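Local coordinates for type III Pentaketide Synthase (Neurospora crassa, PDB 3EUO), which probably acts as an acyltransferase of the chalcone and stilbene synthase family, building pentaketides as a type III polyketide synthase, at residues D80-P83 with L84-A88; L127-S130 with D131-K135; T179-R182 with S183-S187. All coordinates share one frame; numbering follows the deposited sequence.

Interaction 1. Residues D80-P83 with L84-A88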
ATOM      1  N   ASP A  80      18.533  -3.443   8.552  1.00 15.40           N
ATOM      2  CA  ASP A  80      19.494  -2.963   7.549  1.00 15.64           C
ATOM      3  C   ASP A  80      18.900  -2.092   6.437  1.00 15.31           C
ATOM      4  O   ASP A  80      19.628  -1.350   5.781  1.00 15.07           O
ATOM      5  CB  ASP A  80      20.263  -4.143   6.947  1.00 16.18           C
ATOM      6  CG  ASP A  80      21.239  -4.753   7.933  1.00 18.27           C
ATOM      7  OD1 ASP A  80      22.452  -4.657   7.676  1.00 20.30           O
ATOM      8  OD2 ASP A  80      20.794  -5.295   8.972  1.00 19.41           O
ATOM      9  N   GLY A  81      17.588  -2.187   6.227  1.00 14.88           N
ATOM     10  CA  GLY A  81      16.911  -1.386   5.199  1.00 14.95           C
ATOM     11  C   GLY A  81      16.398  -0.065   5.747  1.00 14.38           C
ATOM     12  O   GLY A  81      16.670   0.998   5.189  1.00 14.14           O
ATOM     13  N   VAL A  82      15.666  -0.124   6.855  1.00 14.03           N
ATOM     14  CA  VAL A  82      15.076   1.090   7.444  1.00 13.83           C
ATOM     15  C   VAL A  82      16.090   2.242   7.661  1.00 14.02           C
ATOM     16  O   VAL A  82      15.788   3.384   7.317  1.00 14.08           O
ATOM     17  CB  VAL A  82      14.208   0.769   8.707  1.00 13.99           C
ATOM     18  CG1 VAL A  82      13.889   2.033   9.528  1.00 13.46           C
ATOM     19  CG2 VAL A  82      12.927   0.063   8.282  1.00 13.55           C
ATOM     20  N   PRO A  83      17.304   1.941   8.178  1.00 14.20           N
ATOM     21  CA  PRO A  83      18.318   2.998   8.325  1.00 14.31           C
ATOM     22  C   PRO A  83      18.666   3.722   7.014  1.00 14.10           C
ATOM     23  O   PRO A  83      18.992   4.915   7.040  1.00 14.13           O
ATOM     24  CB  PRO A  83      19.540   2.231   8.852  1.00 14.43           C
ATOM     25  CG  PRO A  83      18.947   1.054   9.564  1.00 14.94           C
ATOM     26  CD  PRO A  83      17.808   0.649   8.685  1.00 14.57           C
ATOM     27  N   LEU A  84      18.613   3.005   5.888  1.00 13.90           N
ATOM     28  CA  LEU A  84      18.864   3.600   4.575  1.00 13.61           C
ATOM     29  C   LEU A  84      17.749   4.587   4.257  1.00 13.18           C
ATOM     30  O   LEU A  84      17.998   5.694   3.766  1.00 13.05           O
ATOM     31  CB  LEU A  84      18.914   2.516   3.486  1.00 13.53           C
ATOM     32  CG  LEU A  84      19.903   1.361   3.639  1.00 14.04           C
ATOM     33  CD1 LEU A  84      19.683   0.311   2.551  1.00 14.63           C
ATOM     34  CD2 LEU A  84      21.338   1.878   3.627  1.00 15.30           C
ATOM     35  N   ALA A  85      16.519   4.176   4.549  1.00 12.94           N
ATOM     36  CA  ALA A  85      15.341   5.006   4.299  1.00 12.67           C
ATOM     37  C   ALA A  85      15.356   6.258   5.176  1.00 12.58           C
ATOM     38  O   ALA A  85      14.983   7.349   4.731  1.00 12.70           O
ATOM     39  CB  ALA A  85      14.079   4.201   4.536  1.00 13.11           C
ATOM     40  N   VAL A  86      15.797   6.093   6.420  1.00 12.52           N
ATOM     41  CA  VAL A  86      15.895   7.214   7.346  1.00 12.81           C
ATOM     42  C   VAL A  86      16.922   8.222   6.811  1.00 13.36           C
ATOM     43  O   VAL A  86      16.649   9.419   6.762  1.00 13.47           O
ATOM     44  CB  VAL A  86      16.228   6.759   8.791  1.00 12.54           C
ATOM     45  CG1 VAL A  86      16.510   7.957   9.695  1.00 12.56           C
ATOM     46  CG2 VAL A  86      15.077   5.923   9.378  1.00 11.32           C
ATOM     47  N   GLU A  87      18.080   7.730   6.377  1.00 14.01           N
ATOM     48  CA  GLU A  87      19.140   8.627   5.890  1.00 14.67           C
ATOM     49  C   GLU A  87      18.787   9.331   4.572  1.00 14.53           C
ATOM     50  O   GLU A  87      19.052  10.529   4.413  1.00 14.61           O
ATOM     51  CB  GLU A  87      20.474   7.877   5.800  1.00 15.24           C
ATOM     52  CG  GLU A  87      21.653   8.701   5.261  1.00 17.98           C
ATOM     53  CD  GLU A  87      22.048   9.882   6.156  1.00 21.73           C
ATOM     54  OE1 GLU A  87      21.632   9.943   7.336  1.00 23.12           O
ATOM     55  OE2 GLU A  87      22.792  10.757   5.665  1.00 24.31           O
ATOM     56  N   ALA A  88      18.177   8.595   3.637  1.00 14.09           N
ATOM     57  CA  ALA A  88      17.716   9.171   2.370  1.00 13.73           C
ATOM     58  C   ALA A  88      16.679  10.270   2.619  1.00 13.95           C
ATOM     59  O   ALA A  88      16.748  11.348   2.034  1.00 13.89           O
ATOM     60  CB  ALA A  88      17.132   8.084   1.470  1.00 14.12           C
TER

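Interaction 2. Residues L127-S130 with D131-K135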
ATOM      1  N   LEU A 127      12.519   9.796  12.192  1.00 17.02           N
ATOM      2  CA  LEU A 127      12.626  11.166  11.697  1.00 16.86           C
ATOM      3  C   LEU A 127      11.956  12.195  12.615  1.00 16.66           C
ATOM      4  O   LEU A 127      12.173  13.403  12.464  1.00 17.19           O
ATOM      5  CB  LEU A 127      12.026  11.278  10.286  1.00 16.42           C
ATOM      6  CG  LEU A 127      12.738  10.550   9.139  1.00 16.19           C
ATOM      7  CD1 LEU A 127      11.831  10.519   7.912  1.00 15.21           C
ATOM      8  CD2 LEU A 127      14.071  11.218   8.797  1.00 16.45           C
ATOM      9  N   GLY A 128      11.134  11.723  13.547  1.00 16.49           N
ATOM     10  CA  GLY A 128      10.427  12.608  14.472  1.00 16.38           C
ATOM     11  C   GLY A 128       9.287  13.356  13.807  1.00 16.16           C
ATOM     12  O   GLY A 128       8.967  14.485  14.186  1.00 16.31           O
ATOM     13  N   LEU A 129       8.652  12.725  12.819  1.00 15.88           N
ATOM     14  CA  LEU A 129       7.527  13.349  12.117  1.00 15.40           C
ATOM     15  C   LEU A 129       6.273  13.428  12.985  1.00 15.38           C
ATOM     16  O   LEU A 129       6.206  12.801  14.043  1.00 15.91           O
ATOM     17  CB  LEU A 129       7.240  12.626  10.795  1.00 15.28           C
ATOM     18  CG  LEU A 129       8.421  12.526   9.827  1.00 14.98           C
ATOM     19  CD1 LEU A 129       7.956  11.960   8.503  1.00 15.42           C
ATOM     20  CD2 LEU A 129       9.086  13.884   9.623  1.00 13.75           C
ATOM     21  N   SER A 130       5.296  14.213  12.536  1.00 15.35           N
ATOM     22  CA  SER A 130       4.074  14.494  13.292  1.00 15.74           C
ATOM     23  C   SER A 130       3.288  13.234  13.658  1.00 15.58           C
ATOM     24  O   SER A 130       3.196  12.302  12.865  1.00 14.87           O
ATOM     25  CB  SER A 130       3.175  15.429  12.477  1.00 15.94           C
ATOM     26  OG  SER A 130       1.966  15.715  13.164  1.00 17.63           O
ATOM     27  N   ASP A 131       2.708  13.215  14.854  1.00 16.07           N
ATOM     28  CA  ASP A 131       1.787  12.132  15.212  1.00 17.08           C
ATOM     29  C   ASP A 131       0.508  12.188  14.374  1.00 16.55           C
ATOM     30  O   ASP A 131      -0.277  11.240  14.378  1.00 16.74           O
ATOM     31  CB  ASP A 131       1.454  12.167  16.705  1.00 18.34           C
ATOM     32  CG  ASP A 131       0.574  13.338  17.078  1.00 21.64           C
ATOM     33  OD1 ASP A 131       0.828  14.451  16.576  1.00 26.52           O
ATOM     34  OD2 ASP A 131      -0.367  13.150  17.887  1.00 27.40           O
ATOM     35  N   ARG A 132       0.315  13.290  13.648  1.00 15.95           N
ATOM     36  CA  ARG A 132      -0.848  13.457  12.760  1.00 15.97           C
ATOM     37  C   ARG A 132      -0.501  13.365  11.262  1.00 15.11           C
ATOM     38  O   ARG A 132      -1.329  13.682  10.397  1.00 15.05           O
ATOM     39  CB  ARG A 132      -1.588  14.764  13.068  1.00 16.99           C
ATOM     40  CG  ARG A 132      -2.234  14.800  14.463  1.00 20.01           C
ATOM     41  CD  ARG A 132      -3.637  15.434  14.434  1.00 26.66           C
ATOM     42  NE  ARG A 132      -4.555  14.694  13.551  1.00 30.42           N
ATOM     43  CZ  ARG A 132      -4.894  15.069  12.315  1.00 31.81           C
ATOM     44  NH1 ARG A 132      -4.428  16.199  11.787  1.00 34.38           N
ATOM     45  NH2 ARG A 132      -5.716  14.320  11.603  1.00 31.39           N
ATOM     46  N   LEU A 133       0.718  12.910  10.976  1.00 14.10           N
ATOM     47  CA  LEU A 133       1.186  12.687   9.612  1.00 13.31           C
ATOM     48  C   LEU A 133       0.225  11.770   8.866  1.00 13.41           C
ATOM     49  O   LEU A 133      -0.209  10.744   9.400  1.00 13.54           O
ATOM     50  CB  LEU A 133       2.571  12.040   9.653  1.00 13.24           C
ATOM     51  CG  LEU A 133       3.266  11.686   8.339  1.00 12.07           C
ATOM     52  CD1 LEU A 133       3.643  12.965   7.608  1.00 13.94           C
ATOM     53  CD2 LEU A 133       4.510  10.881   8.670  1.00 13.06           C
ATOM     54  N   GLU A 134      -0.125  12.145   7.640  1.00 13.06           N
ATOM     55  CA  GLU A 134      -0.956  11.278   6.812  1.00 13.21           C
ATOM     56  C   GLU A 134      -0.049  10.386   5.968  1.00 12.77           C
ATOM     57  O   GLU A 134       0.717  10.886   5.128  1.00 12.39           O
ATOM     58  CB  GLU A 134      -1.905  12.096   5.928  1.00 12.87           C
ATOM     59  CG  GLU A 134      -2.932  12.930   6.696  1.00 14.33           C
ATOM     60  CD  GLU A 134      -3.983  13.547   5.797  1.00 14.89           C
ATOM     61  OE1 GLU A 134      -4.766  12.793   5.172  1.00 17.56           O
ATOM     62  OE2 GLU A 134      -4.024  14.794   5.710  1.00 16.07           O
ATOM     63  N   LYS A 135      -0.126   9.074   6.198  1.00 12.01           N
ATOM     64  CA  LYS A 135       0.755   8.134   5.506  1.00 12.36           C
ATOM     65  C   LYS A 135       0.001   7.279   4.496  1.00 11.79           C
ATOM     66  O   LYS A 135      -1.180   6.955   4.678  1.00 12.11           O
ATOM     67  CB  LYS A 135       1.526   7.232   6.482  1.00 11.72           C
ATOM     68  CG  LYS A 135       2.384   7.953   7.515  1.00 12.42           C
ATOM     69  CD  LYS A 135       3.138   6.951   8.372  1.00 14.05           C
ATOM     70  CE  LYS A 135       2.170   6.283   9.379  1.00 18.68           C
ATOM     71  NZ  LYS A 135       2.859   5.202  10.102  1.00 24.22           N
TER

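Interaction 3. Residues T179-R182 with S183-S187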
ATOM      1  N   THR A 179      18.877 -10.075  -0.345  1.00 13.78           N
ATOM      2  CA  THR A 179      18.723 -11.092   0.692  1.00 13.62           C
ATOM      3  C   THR A 179      17.887 -12.280   0.211  1.00 13.29           C
ATOM      4  O   THR A 179      17.814 -13.308   0.885  1.00 13.62           O
ATOM      5  CB  THR A 179      18.092 -10.496   1.963  1.00 13.59           C
ATOM      6  OG1 THR A 179      16.899  -9.769   1.614  1.00 13.64           O
ATOM      7  CG2 THR A 179      19.078  -9.545   2.652  1.00 13.81           C
ATOM      8  N   MET A 180      17.254 -12.130  -0.950  1.00 12.75           N
ATOM      9  CA  MET A 180      16.423 -13.186  -1.521  1.00 11.90           C
ATOM     10  C   MET A 180      17.205 -14.064  -2.496  1.00 12.44           C
ATOM     11  O   MET A 180      16.632 -14.929  -3.166  1.00 12.51           O
ATOM     12  CB  MET A 180      15.141 -12.594  -2.146  1.00 12.05           C
ATOM     13  CG  MET A 180      14.098 -12.161  -1.075  1.00 12.09           C
ATOM     14  SD  MET A 180      12.640 -11.301  -1.723  1.00  8.97           S
ATOM     15  CE  MET A 180      12.521  -9.982  -0.527  1.00 12.04           C
ATOM     16  N   VAL A 181      18.527 -13.876  -2.518  1.00 12.32           N
ATOM     17  CA  VAL A 181      19.414 -14.647  -3.385  1.00 12.65           C
ATOM     18  C   VAL A 181      19.256 -16.163  -3.174  1.00 12.55           C
ATOM     19  O   VAL A 181      19.155 -16.907  -4.152  1.00 12.56           O
ATOM     20  CB  VAL A 181      20.903 -14.177  -3.279  1.00 12.67           C
ATOM     21  CG1 VAL A 181      21.446 -14.357  -1.869  1.00 12.93           C
ATOM     22  CG2 VAL A 181      21.800 -14.899  -4.310  1.00 13.32           C
ATOM     23  N   ARG A 182      19.190 -16.611  -1.915  1.00 12.67           N
ATOM     24  CA  ARG A 182      19.095 -18.052  -1.626  1.00 13.03           C
ATOM     25  C   ARG A 182      17.779 -18.658  -2.115  1.00 12.95           C
ATOM     26  O   ARG A 182      17.756 -19.802  -2.593  1.00 12.60           O
ATOM     27  CB  ARG A 182      19.310 -18.343  -0.129  1.00 13.31           C
ATOM     28  CG  ARG A 182      20.764 -18.190   0.351  1.00 13.99           C
ATOM     29  CD  ARG A 182      21.640 -19.367  -0.111  1.00 14.47           C
ATOM     30  NE  ARG A 182      21.108 -20.654   0.346  1.00 16.49           N
ATOM     31  CZ  ARG A 182      21.316 -21.173   1.560  1.00 17.44           C
ATOM     32  NH1 ARG A 182      22.050 -20.521   2.455  1.00 17.85           N
ATOM     33  NH2 ARG A 182      20.772 -22.341   1.885  1.00 17.68           N
ATOM     34  N   SER A 183      16.697 -17.885  -1.998  1.00 12.24           N
ATOM     35  CA  SER A 183      15.381 -18.294  -2.491  1.00 12.20           C
ATOM     36  C   SER A 183      15.417 -18.464  -4.006  1.00 11.63           C
ATOM     37  O   SER A 183      14.911 -19.446  -4.551  1.00 10.97           O
ATOM     38  CB  SER A 183      14.329 -17.247  -2.120  1.00 12.29           C
ATOM     39  OG  SER A 183      13.157 -17.420  -2.898  1.00 13.80           O
ATOM     40  N   GLU A 184      16.018 -17.496  -4.685  1.00 11.33           N
ATOM     41  CA  GLU A 184      16.126 -17.559  -6.141  1.00 11.67           C
ATOM     42  C   GLU A 184      16.990 -18.740  -6.579  1.00 11.14           C
ATOM     43  O   GLU A 184      16.612 -19.482  -7.494  1.00 10.19           O
ATOM     44  CB  GLU A 184      16.634 -16.230  -6.711  1.00 11.81           C
ATOM     45  CG  GLU A 184      15.552 -15.120  -6.708  1.00 12.88           C
ATOM     46  CD  GLU A 184      14.377 -15.443  -7.639  1.00 15.67           C
ATOM     47  OE1 GLU A 184      14.632 -15.845  -8.798  1.00 15.72           O
ATOM     48  OE2 GLU A 184      13.206 -15.300  -7.216  1.00 16.50           O
ATOM     49  N   LEU A 185      18.128 -18.921  -5.908  1.00 11.45           N
ATOM     50  CA  LEU A 185      19.038 -20.016  -6.228  1.00 11.95           C
ATOM     51  C   LEU A 185      18.349 -21.369  -6.063  1.00 12.24           C
ATOM     52  O   LEU A 185      18.553 -22.282  -6.865  1.00 12.64           O
ATOM     53  CB  LEU A 185      20.300 -19.952  -5.359  1.00 12.09           C
ATOM     54  CG  LEU A 185      21.331 -18.860  -5.678  1.00 11.78           C
ATOM     55  CD1 LEU A 185      22.403 -18.837  -4.609  1.00 11.76           C
ATOM     56  CD2 LEU A 185      21.962 -19.093  -7.056  1.00 12.49           C
ATOM     57  N   GLU A 186      17.539 -21.482  -5.018  1.00 12.65           N
ATOM     58  CA  GLU A 186      16.812 -22.719  -4.749  1.00 13.84           C
ATOM     59  C   GLU A 186      15.831 -23.033  -5.873  1.00 13.43           C
ATOM     60  O   GLU A 186      15.727 -24.178  -6.317  1.00 14.45           O
ATOM     61  CB  GLU A 186      16.074 -22.640  -3.414  1.00 14.33           C
ATOM     62  CG  GLU A 186      15.235 -23.878  -3.161  1.00 18.14           C
ATOM     63  CD  GLU A 186      14.801 -24.037  -1.729  1.00 24.12           C
ATOM     64  OE1 GLU A 186      13.582 -24.195  -1.509  1.00 27.98           O
ATOM     65  OE2 GLU A 186      15.666 -24.022  -0.826  1.00 27.39           O
ATOM     66  N   SER A 187      15.097 -22.023  -6.326  1.00 13.30           N
ATOM     67  CA  SER A 187      14.169 -22.210  -7.442  1.00 12.93           C
ATOM     68  C   SER A 187      14.891 -22.554  -8.746  1.00 13.14           C
ATOM     69  O   SER A 187      14.435 -23.415  -9.496  1.00 12.74           O
ATOM     70  CB  SER A 187      13.285 -20.979  -7.632  1.00 13.11           C
ATOM     71  OG  SER A 187      12.373 -20.856  -6.561  1.00 13.45           O
TER
HETATM   72  O   HOH W   1      16.983 -15.871   0.074  1.00 10.13           O

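Interaction 1. Residues D80-P83 with L84-A88
The carbonyl oxygen of D80 meets the side chain of L84, with D80 O 3.5 Å from L84 CG. L84 carries its CG beside its own backbone N and anti to the carbonyl carbon (chi1 -56°), which turns the isobutyl group back over the preceding turn. At G81 the carbonyl is shared. Its O takes the amide of A85 in the carbonyl plane, with 3.2 Å between A85 N and G81 O, and a second, weak bond comes from L84 N. V82 O is met almost end-on by V86 N at 2.9 Å, while the two valine side chains slant across each other, V82 CG1 reaching V86 CG2 at 4.1 Å. P83 has no hydrogen on its N, so the helix is kinked where the bond to the turn before is missing; its O nevertheless accepts from E87 N at 3.0 Å, the donor tilted 34° from the carbonyl plane. V82 and V86 rest on helix 119-127, A85 lies against strand 168-175, and L84 touches Q11. The example is a proline-kinked alpha-helix, its apolar side laid against the central sheet and a neighbouring helix in the N-terminal half of a thiolase-type fold.

Interaction 2. Residues L127-S130 with D131-K135
S130 and R132 are joined by a side-chain bond that makes an ST turn, set on a type I beta turn running from S130 to L133. The turn follows helix 119-127, whose C-terminal end closes in a Schellman motif with positive phi at G128, and it leads into strand 134-138. In S130 the hydroxyl stands opposite the backbone N and alongside the carbonyl carbon (chi1 179°), so OG faces forward along the chain and accepts R132 N at 3.0 Å. The turn itself is closed by L133 N, which lies 3.2 Å from S130 O; this donor approaches from above the carbonyl plane, 72° out of it, and therefore does not use a lone pair. Two successive amides, of R132 and L133, thus bond to S130, the first to its hydroxyl and the second to its carbonyl, and together they set the curvature of the turn.

On the apolar side of the turn L129 and L133 cross at an angle. L133 holds CG anti to its N (chi1 179°), and from there CD2 of L133 touches both CB and CD1 of L129. The side chains of A124, M106 and I103 each touch both leucines. R132 reaches the second subunit, where its NE makes a weak hydrogen bond to the O of N231; E134 forms a salt bridge through OE1 to R151 of that subunit, and the same oxygen is hydrogen-bonded to ND2 of N155 there. In the leucine pair, L129 CD1 lies 3.6 Å from L133 CD2.

Interaction 3. Residues T179-R182 with S183-S187
A water links T179 to S183: it donates to T179 O at 2.8 Å and accepts from S183 N, with 2.9 Å between the water oxygen and that nitrogen. It spans the step at which the chain passes from a short 3-10 segment into a regular alpha-helix, since T179 O and S183 N do not meet directly. One residue on, the direct bonds begin. E184 N lies 3.0 Å from M180 O, close to straight, and S183 CB also packs on that oxygen at 3.4 Å.

M180 stands at the N-cap position of helix 181-191, which follows strand 168-175 of the central sheet in this thiolase-type fold. Its backbone O takes the first helical bond, and its side chain touches L73 of helix 70-96. V181 and L185 then run alongside each other in the same direction. V181 sets CG1 between its N and its carbonyl carbon (chi1 62°), which leaves CG2 anti to the N and turned up the helix, 4.0 Å from CD1 of L185. L185 in turn folds its CG down to within 3.3 Å of V181 O, the acceptor of its own amide. L25 and I198 touch both side chains, and I22 touches V181.

The buried polar ends find partners outside the turn. R182, bent at its second and third torsions, is fixed by the carbonyls of V62 and K64 and by a cation-pi contact with Y29. E184 pairs with R195, and S183 OG bonds K251. The backbone of R182 binds E186, whose N meets R182 O at 3.0 Å with the donor tilted 31° from the carbonyl plane.

Overall arrangement
From the N terminus the three contacts come in series, and none encloses or crosses another: each is local and closes only a turn of backbone. Interaction 1 lies within helix 70-96. Interaction 2 turns the chain from helix 119-127 into strand 134-138, an outermost strand of the central sheet within this chain, at the face toward the second subunit. Interaction 3 opens helix 181-191 after strand 168-175. Interactions 1 and 2 touch where V86 O lies 3.7 Å from L127 CD2. Helix 70-96 also reaches the third region, since L73 and V76 touch T179. Interactions 2 and 3 remain far apart, their centres about 36 Å from one another.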